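Local coordinates for IclR transcriptional regulator (Thermotoga maritima, PDB 1MKM), which probably binds DNA as a winged helix-turn-helix transcriptional repressor of the IclR family and binds zinc, at residues V24-I29 with N39-M44; D105-V110 with L155-L160; L133-S138 with K161-N166. One frame throughout, in Å; residues are numbered along the deposited sequence.

Contact 1. Residues V24-I29 with N39-M44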
# COMPACT_ATOMS: atom_id res chain seq x y z
N VAL B 24 -19.32 -1.97 8.18
CA VAL B 24 -20.60 -1.65 8.79
C VAL B 24 -20.69 -2.06 10.27
O VAL B 24 -20.19 -3.12 10.66
CB VAL B 24 -21.75 -2.36 8.01
CG1 VAL B 24 -21.75 -3.83 8.32
CG2 VAL B 24 -23.09 -1.73 8.34
N SER B 25 -21.34 -1.23 11.08
CA SER B 25 -21.50 -1.49 12.51
C SER B 25 -22.82 -2.19 12.78
O SER B 25 -23.75 -2.08 11.99
CB SER B 25 -21.51 -0.18 13.29
OG SER B 25 -22.67 0.57 12.98
N VAL B 26 -22.91 -2.88 13.92
CA VAL B 26 -24.14 -3.57 14.28
C VAL B 26 -25.25 -2.53 14.25
O VAL B 26 -26.35 -2.79 13.76
CB VAL B 26 -24.07 -4.16 15.71
CG1 VAL B 26 -22.90 -5.11 15.82
CG2 VAL B 26 -23.94 -3.05 16.74
N SER B 27 -24.94 -1.36 14.78
CA SER B 27 -25.88 -0.25 14.85
C SER B 27 -26.45 0.11 13.49
O SER B 27 -27.66 0.29 13.34
CB SER B 27 -25.18 0.98 15.46
OG SER B 27 -25.89 2.17 15.18
N GLU B 28 -25.57 0.20 12.50
CA GLU B 28 -25.96 0.56 11.14
C GLU B 28 -26.85 -0.46 10.44
O GLU B 28 -27.80 -0.09 9.75
CB GLU B 28 -24.70 0.83 10.32
CG GLU B 28 -23.89 2.01 10.85
CD GLU B 28 -22.53 2.14 10.20
OE1 GLU B 28 -21.84 3.15 10.46
OE2 GLU B 28 -22.15 1.23 9.42
N ILE B 29 -26.54 -1.74 10.61
CA ILE B 29 -27.36 -2.78 10.00
C ILE B 29 -28.76 -2.73 10.59
O ILE B 29 -29.75 -2.80 9.85
CB ILE B 29 -26.76 -4.18 10.23
CG1 ILE B 29 -25.60 -4.39 9.25
CG2 ILE B 29 -27.83 -5.26 10.07
CD1 ILE B 29 -25.09 -5.81 9.17
N ASN B 39 -31.47 -7.71 18.02
CA ASN B 39 -31.73 -8.73 17.01
C ASN B 39 -30.75 -8.69 15.84
O ASN B 39 -30.60 -9.69 15.13
CB ASN B 39 -33.18 -8.64 16.51
CG ASN B 39 -34.19 -9.01 17.61
OD1 ASN B 39 -34.33 -8.30 18.60
ND2 ASN B 39 -34.89 -10.14 17.43
N ALA B 40 -30.09 -7.55 15.63
CA ALA B 40 -29.11 -7.46 14.56
C ALA B 40 -28.02 -8.44 14.96
O ALA B 40 -27.51 -9.20 14.14
CB ALA B 40 -28.54 -6.06 14.46
N TYR B 41 -27.67 -8.41 16.25
CA TYR B 41 -26.65 -9.31 16.79
C TYR B 41 -27.00 -10.75 16.52
O TYR B 41 -26.12 -11.60 16.39
CB TYR B 41 -26.47 -9.11 18.29
CG TYR B 41 -25.45 -8.06 18.65
CD1 TYR B 41 -24.10 -8.23 18.30
CD2 TYR B 41 -25.83 -6.88 19.29
CE1 TYR B 41 -23.16 -7.22 18.58
CE2 TYR B 41 -24.90 -5.87 19.57
CZ TYR B 41 -23.57 -6.05 19.21
OH TYR B 41 -22.67 -5.04 19.49
N LYS B 42 -28.29 -11.04 16.45
CA LYS B 42 -28.72 -12.40 16.19
C LYS B 42 -28.16 -12.84 14.84
O LYS B 42 -27.55 -13.90 14.72
CB LYS B 42 -30.26 -12.48 16.21
CG LYS B 42 -30.81 -13.77 16.83
CD LYS B 42 -32.25 -13.59 17.32
CE LYS B 42 -32.34 -12.46 18.35
NZ LYS B 42 -33.72 -12.20 18.83
N TYR B 43 -28.35 -12.00 13.82
CA TYR B 43 -27.84 -12.33 12.49
C TYR B 43 -26.32 -12.18 12.41
O TYR B 43 -25.63 -13.08 11.93
CB TYR B 43 -28.47 -11.44 11.43
CG TYR B 43 -29.96 -11.57 11.29
CD1 TYR B 43 -30.82 -10.88 12.13
CD2 TYR B 43 -30.51 -12.36 10.27
CE1 TYR B 43 -32.20 -10.95 11.95
CE2 TYR B 43 -31.89 -12.44 10.09
CZ TYR B 43 -32.72 -11.73 10.93
OH TYR B 43 -34.08 -11.78 10.75
N MET B 44 -25.79 -11.05 12.88
CA MET B 44 -24.35 -10.79 12.84
C MET B 44 -23.47 -11.79 13.62
O MET B 44 -22.35 -12.08 13.20
CB MET B 44 -24.07 -9.36 13.32
CG MET B 44 -24.70 -8.27 12.45
SD MET B 44 -24.35 -8.41 10.67
CE MET B 44 -22.57 -8.79 10.71
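V26 and Y41 make the broadest of the apolar contacts here. V26 lies over one face of the phenol ring, its CB 4.0 Å above the plane and displaced toward the rim. Both methyl branches follow the outer end of the ring: V26 CG1 approaches Y41 CE1 to 3.5 Å, and V26 CG2 lies 3.6 Å from Y41 OH. A second apolar pair, I29 and M44, meets tip to tip, with I29 CD1 only 3.1 Å from M44 SD. Chi1 and the bend at chi2 (-51°) place the sulfur of M44 beside I29 CD1, and the bend at chi3 turns only the terminal methyl CE. A40 offers no more than a methyl group, its CB 4.0 Å from V26 O; V26 and A40 are the closest CA pair at 6.3 Å, consistent with that small side chain. Helices 26-32 and 37-50 are the two helices of the helix-turn-helix, the second probably the recognition helix, as in other winged helix-turn-helix proteins. Y61 of the wing touches V26, Y41 and M44, while I13 and I17 of helix 6-19 pack on I29. S25 and E28 form a capping box at the start of helix 26-32: S25 N donates to E28 OE2 at 3.1 Å, from above the carboxylate plane, and E28 N donates to S25 OG, whose position is less certain. E28 OE1 also pairs with R60, and Y41 OH bonds to R55.

Contact 2. Residues D105-V110 with L155-L160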
# COMPACT_ATOMS: atom_id res chain seq x y z
N ASP B 105 -24.20 -22.91 -19.86
CA ASP B 105 -25.20 -23.41 -18.91
C ASP B 105 -26.61 -23.09 -19.40
O ASP B 105 -27.21 -22.08 -19.01
CB ASP B 105 -24.98 -22.79 -17.53
CG ASP B 105 -25.79 -23.49 -16.45
OD1 ASP B 105 -25.61 -24.71 -16.27
OD2 ASP B 105 -26.60 -22.81 -15.78
N GLY B 106 -27.13 -23.96 -20.26
CA GLY B 106 -28.44 -23.75 -20.84
C GLY B 106 -28.35 -22.74 -21.97
O GLY B 106 -27.57 -22.91 -22.91
N PHE B 107 -29.15 -21.68 -21.86
CA PHE B 107 -29.21 -20.61 -22.84
C PHE B 107 -28.48 -19.38 -22.31
O PHE B 107 -28.71 -18.24 -22.76
CB PHE B 107 -30.68 -20.27 -23.14
CG PHE B 107 -31.41 -21.34 -23.92
CD1 PHE B 107 -30.94 -22.66 -23.94
CD2 PHE B 107 -32.57 -21.03 -24.61
CE1 PHE B 107 -31.62 -23.65 -24.64
CE2 PHE B 107 -33.26 -22.02 -25.32
CZ PHE B 107 -32.79 -23.33 -25.33
N GLU B 108 -27.62 -19.61 -21.32
CA GLU B 108 -26.80 -18.57 -20.71
C GLU B 108 -25.37 -19.08 -20.59
O GLU B 108 -25.09 -20.27 -20.74
CB GLU B 108 -27.30 -18.23 -19.31
CG GLU B 108 -28.36 -17.16 -19.26
CD GLU B 108 -28.67 -16.75 -17.83
OE1 GLU B 108 -28.98 -17.64 -17.02
OE2 GLU B 108 -28.60 -15.54 -17.53
N GLY B 109 -24.47 -18.14 -20.31
CA GLY B 109 -23.08 -18.48 -20.11
C GLY B 109 -22.64 -17.91 -18.77
O GLY B 109 -23.26 -16.98 -18.24
N VAL B 110 -21.59 -18.49 -18.20
CA VAL B 110 -21.07 -18.01 -16.93
C VAL B 110 -19.56 -17.84 -16.99
O VAL B 110 -18.84 -18.70 -17.49
CB VAL B 110 -21.36 -18.98 -15.75
CG1 VAL B 110 -21.01 -18.28 -14.46
CG2 VAL B 110 -22.81 -19.42 -15.74
N LEU B 155 -33.39 -19.52 -30.38
CA LEU B 155 -33.88 -18.38 -31.15
C LEU B 155 -35.37 -18.22 -30.89
O LEU B 155 -35.91 -17.12 -30.91
CB LEU B 155 -33.64 -18.60 -32.64
CG LEU B 155 -32.19 -18.78 -33.11
CD1 LEU B 155 -31.61 -20.06 -32.54
CD2 LEU B 155 -32.16 -18.82 -34.63
N LYS B 156 -36.01 -19.35 -30.62
CA LYS B 156 -37.44 -19.38 -30.35
C LYS B 156 -37.79 -18.81 -28.97
O LYS B 156 -38.78 -18.10 -28.83
CB LYS B 156 -37.94 -20.83 -30.46
CG LYS B 156 -38.19 -21.31 -31.89
CD LYS B 156 -38.44 -22.83 -31.95
CE LYS B 156 -39.21 -23.35 -30.72
NZ LYS B 156 -40.56 -22.76 -30.53
N ILE B 157 -36.97 -19.11 -27.97
CA ILE B 157 -37.23 -18.64 -26.60
C ILE B 157 -36.59 -17.29 -26.25
O ILE B 157 -37.27 -16.27 -26.13
CB ILE B 157 -36.74 -19.68 -25.55
CG1 ILE B 157 -37.41 -21.04 -25.81
CG2 ILE B 157 -37.06 -19.19 -24.14
CD1 ILE B 157 -36.98 -22.14 -24.86
N VAL B 158 -35.27 -17.31 -26.09
CA VAL B 158 -34.47 -16.14 -25.73
C VAL B 158 -34.74 -14.85 -26.49
O VAL B 158 -34.72 -14.84 -27.72
CB VAL B 158 -32.98 -16.47 -25.84
CG1 VAL B 158 -32.14 -15.24 -25.50
CG2 VAL B 158 -32.64 -17.62 -24.91
N GLU B 159 -34.98 -13.77 -25.75
CA GLU B 159 -35.21 -12.46 -26.35
C GLU B 159 -33.85 -11.93 -26.83
O GLU B 159 -32.80 -12.51 -26.52
CB GLU B 159 -35.82 -11.50 -25.32
CG GLU B 159 -35.86 -10.03 -25.76
CD GLU B 159 -36.43 -9.08 -24.71
OE1 GLU B 159 -36.14 -9.26 -23.51
OE2 GLU B 159 -37.16 -8.14 -25.09
N LEU B 160 -33.86 -10.85 -27.60
CA LEU B 160 -32.63 -10.27 -28.12
C LEU B 160 -32.55 -8.78 -27.84
O LEU B 160 -32.07 -8.01 -28.67
CB LEU B 160 -32.53 -10.51 -29.63
CG LEU B 160 -32.59 -11.97 -30.12
CD1 LEU B 160 -32.49 -11.99 -31.64
CD2 LEU B 160 -31.46 -12.78 -29.52
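F107 meets I157 and V158 by its ring, and this small apolar cluster makes up the whole contact. V158 comes in at the ring edge, close to its plane: its CG2 lies 3.4 Å from F107 CD2 and 3.7 Å from F107 CB, filling the angle between the ring and its stem. I157 runs roughly at right angles to F107 and reaches the neighbouring ring carbon with its delta methyl, I157 CD1 being 3.8 Å from F107 CE2. No hydrogen bond crosses between the segments, and the isoleucine is largely in solvent. One step out, the ring of Y154 on helix 148-157 meets that of F107 with the planes inclined at about 55°. The backbone under F107 is set by a turn close to type II': D105 N donates to E108 O at 2.9 Å, the return bond from E108 N to D105 O is weak, and G106, at the first of the two turn positions, takes up a positive phi (79°). Farther along, G109 pairs with V131 and V110 with L103, while D105 and V110 pack on Y65 of the second subunit. F107 thus sits at the end of a two-residue beta hairpin joining strands 98-105 and 108-115, which belong to the six-stranded antiparallel sheet of the GAF-like C-terminal domain.

Contact 3. Residues L133-S138 with K161-N166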
# COMPACT_ATOMS: atom_id res chain seq x y z
N LEU B 133 -25.60 -15.39 -24.52
CA LEU B 133 -24.94 -16.18 -25.53
C LEU B 133 -25.09 -15.65 -26.96
O LEU B 133 -24.61 -16.27 -27.90
CB LEU B 133 -25.44 -17.63 -25.48
CG LEU B 133 -24.87 -18.56 -24.41
CD1 LEU B 133 -25.55 -19.92 -24.48
CD2 LEU B 133 -23.37 -18.73 -24.63
N TYR B 134 -25.74 -14.50 -27.12
CA TYR B 134 -25.92 -13.97 -28.46
C TYR B 134 -25.17 -12.68 -28.75
O TYR B 134 -24.67 -12.51 -29.87
CB TYR B 134 -27.41 -13.76 -28.74
CG TYR B 134 -28.06 -12.68 -27.89
CD1 TYR B 134 -28.52 -12.96 -26.61
CD2 TYR B 134 -28.21 -11.39 -28.38
CE1 TYR B 134 -29.11 -11.97 -25.83
CE2 TYR B 134 -28.78 -10.39 -27.61
CZ TYR B 134 -29.23 -10.69 -26.34
OH TYR B 134 -29.78 -9.68 -25.58
N SER B 135 -25.09 -11.78 -27.77
CA SER B 135 -24.39 -10.51 -27.99
C SER B 135 -22.90 -10.58 -27.69
O SER B 135 -22.20 -9.57 -27.77
CB SER B 135 -25.02 -9.40 -27.14
OG SER B 135 -24.83 -9.63 -25.76
N THR B 136 -22.42 -11.77 -27.35
CA THR B 136 -21.01 -11.95 -27.03
C THR B 136 -20.34 -12.96 -27.97
O THR B 136 -20.98 -13.90 -28.45
CB THR B 136 -20.86 -12.39 -25.55
OG1 THR B 136 -19.49 -12.27 -25.15
CG2 THR B 136 -21.31 -13.82 -25.38
N ALA B 137 -19.05 -12.77 -28.26
CA ALA B 137 -18.31 -13.66 -29.16
C ALA B 137 -18.22 -15.10 -28.66
O ALA B 137 -18.60 -16.04 -29.37
CB ALA B 137 -16.91 -13.11 -29.40
N SER B 138 -17.68 -15.29 -27.46
CA SER B 138 -17.59 -16.64 -26.92
C SER B 138 -19.02 -17.23 -26.88
O SER B 138 -19.21 -18.44 -26.95
CB SER B 138 -16.97 -16.59 -25.51
OG SER B 138 -17.61 -15.63 -24.68
N LYS B 161 -33.02 -8.37 -26.66
CA LYS B 161 -32.99 -6.96 -26.29
C LYS B 161 -31.65 -6.34 -26.68
O LYS B 161 -30.63 -6.59 -26.04
CB LYS B 161 -33.23 -6.79 -24.79
CG LYS B 161 -33.16 -5.34 -24.32
CD LYS B 161 -33.47 -5.20 -22.84
CE LYS B 161 -33.23 -3.77 -22.36
NZ LYS B 161 -33.57 -3.59 -20.92
N PRO B 162 -31.65 -5.51 -27.73
CA PRO B 162 -30.44 -4.84 -28.22
C PRO B 162 -29.76 -3.95 -27.18
O PRO B 162 -30.30 -2.91 -26.79
CB PRO B 162 -30.95 -4.06 -29.43
CG PRO B 162 -32.36 -3.73 -29.03
CD PRO B 162 -32.84 -5.04 -28.46
N LYS B 163 -28.58 -4.36 -26.74
CA LYS B 163 -27.81 -3.62 -25.74
C LYS B 163 -27.01 -2.48 -26.35
O LYS B 163 -26.60 -1.54 -25.67
CB LYS B 163 -26.88 -4.57 -24.99
CG LYS B 163 -27.61 -5.51 -24.03
CD LYS B 163 -26.71 -6.64 -23.57
CE LYS B 163 -26.35 -7.55 -24.72
NZ LYS B 163 -27.56 -8.07 -25.43
N THR B 164 -26.80 -2.57 -27.65
CA THR B 164 -26.06 -1.53 -28.36
C THR B 164 -26.46 -1.58 -29.84
O THR B 164 -26.84 -2.63 -30.35
CB THR B 164 -24.52 -1.72 -28.17
OG1 THR B 164 -24.19 -3.11 -28.13
CG2 THR B 164 -24.06 -1.06 -26.87
N PRO B 165 -26.42 -0.42 -30.53
CA PRO B 165 -26.79 -0.35 -31.94
C PRO B 165 -26.23 -1.47 -32.81
O PRO B 165 -26.54 -1.57 -34.00
CB PRO B 165 -26.29 1.04 -32.37
CG PRO B 165 -25.32 1.45 -31.28
CD PRO B 165 -25.96 0.89 -30.04
N ASN B 166 -25.39 -2.32 -32.22
CA ASN B 166 -24.80 -3.42 -32.96
C ASN B 166 -25.28 -4.77 -32.42
O ASN B 166 -24.83 -5.83 -32.87
CB ASN B 166 -23.28 -3.34 -32.90
CG ASN B 166 -22.74 -1.99 -33.35
OD1 ASN B 166 -21.54 -1.84 -33.57
ND2 ASN B 166 -23.62 -1.01 -33.49
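K163 reaches with its side chain toward Y134 and S135, and the two ends of the contact differ sharply in how closely they are filled. On the tight side, the lysine chain bends at chi3 (-66°) and again at chi4, which turns K163 NZ in toward the phenol. Y134 OH and K163 NZ come within 2.7 Å, the nitrogen standing oblique to the ring. Close by is the carbonyl of K161, which lies at the ring edge near its plane; Y134 OH may give a weak hydrogen bond, 3.2 Å to K161 O, though its one proton could go to another acceptor instead, and K163 NZ makes a weak one of 3.5 Å to K161 O. K161 O may thus be shared by both side chains. S135 also lies against K163, but the serine hydroxyl is placed too near the lysine for fine detail there to be trusted. D132 gives K163 NZ a long, weak ion pair, and N193 makes a weak hydrogen bond to S135 OG. The loose side is K161, whose extended side chain leads away into solvent, followed by the exposed P162. From there the loop is tied back through T164, whose OG1 bonds to E191 O. S135 places the contact beside the metal site: its side chain is about 8 Å from a zinc ion and about 6 Å from the side chain of D189, which, like C199, is a zinc ligand seen for this protein.

Contact 1 belongs to the probable DNA-binding part of the chain, its centre about 40 Å from that of contact 2 and about 42 Å from that of contact 3. Contacts 2 and 3 adjoin in the C-terminal domain, their centres about 12 Å apart; segment 155-160 runs straight on into 161-166, and they touch where L133 meets the hairpin at F107 and E108, and where Y134 meets E159 and L160. The three differ in chemistry as in place: contact 1 is buried and apolar between helices, contact 2 is an apolar cluster at the surface, and contact 3, partly buried, is mainly polar near the zinc site. Contacts 1 and 2 also touch the second subunit.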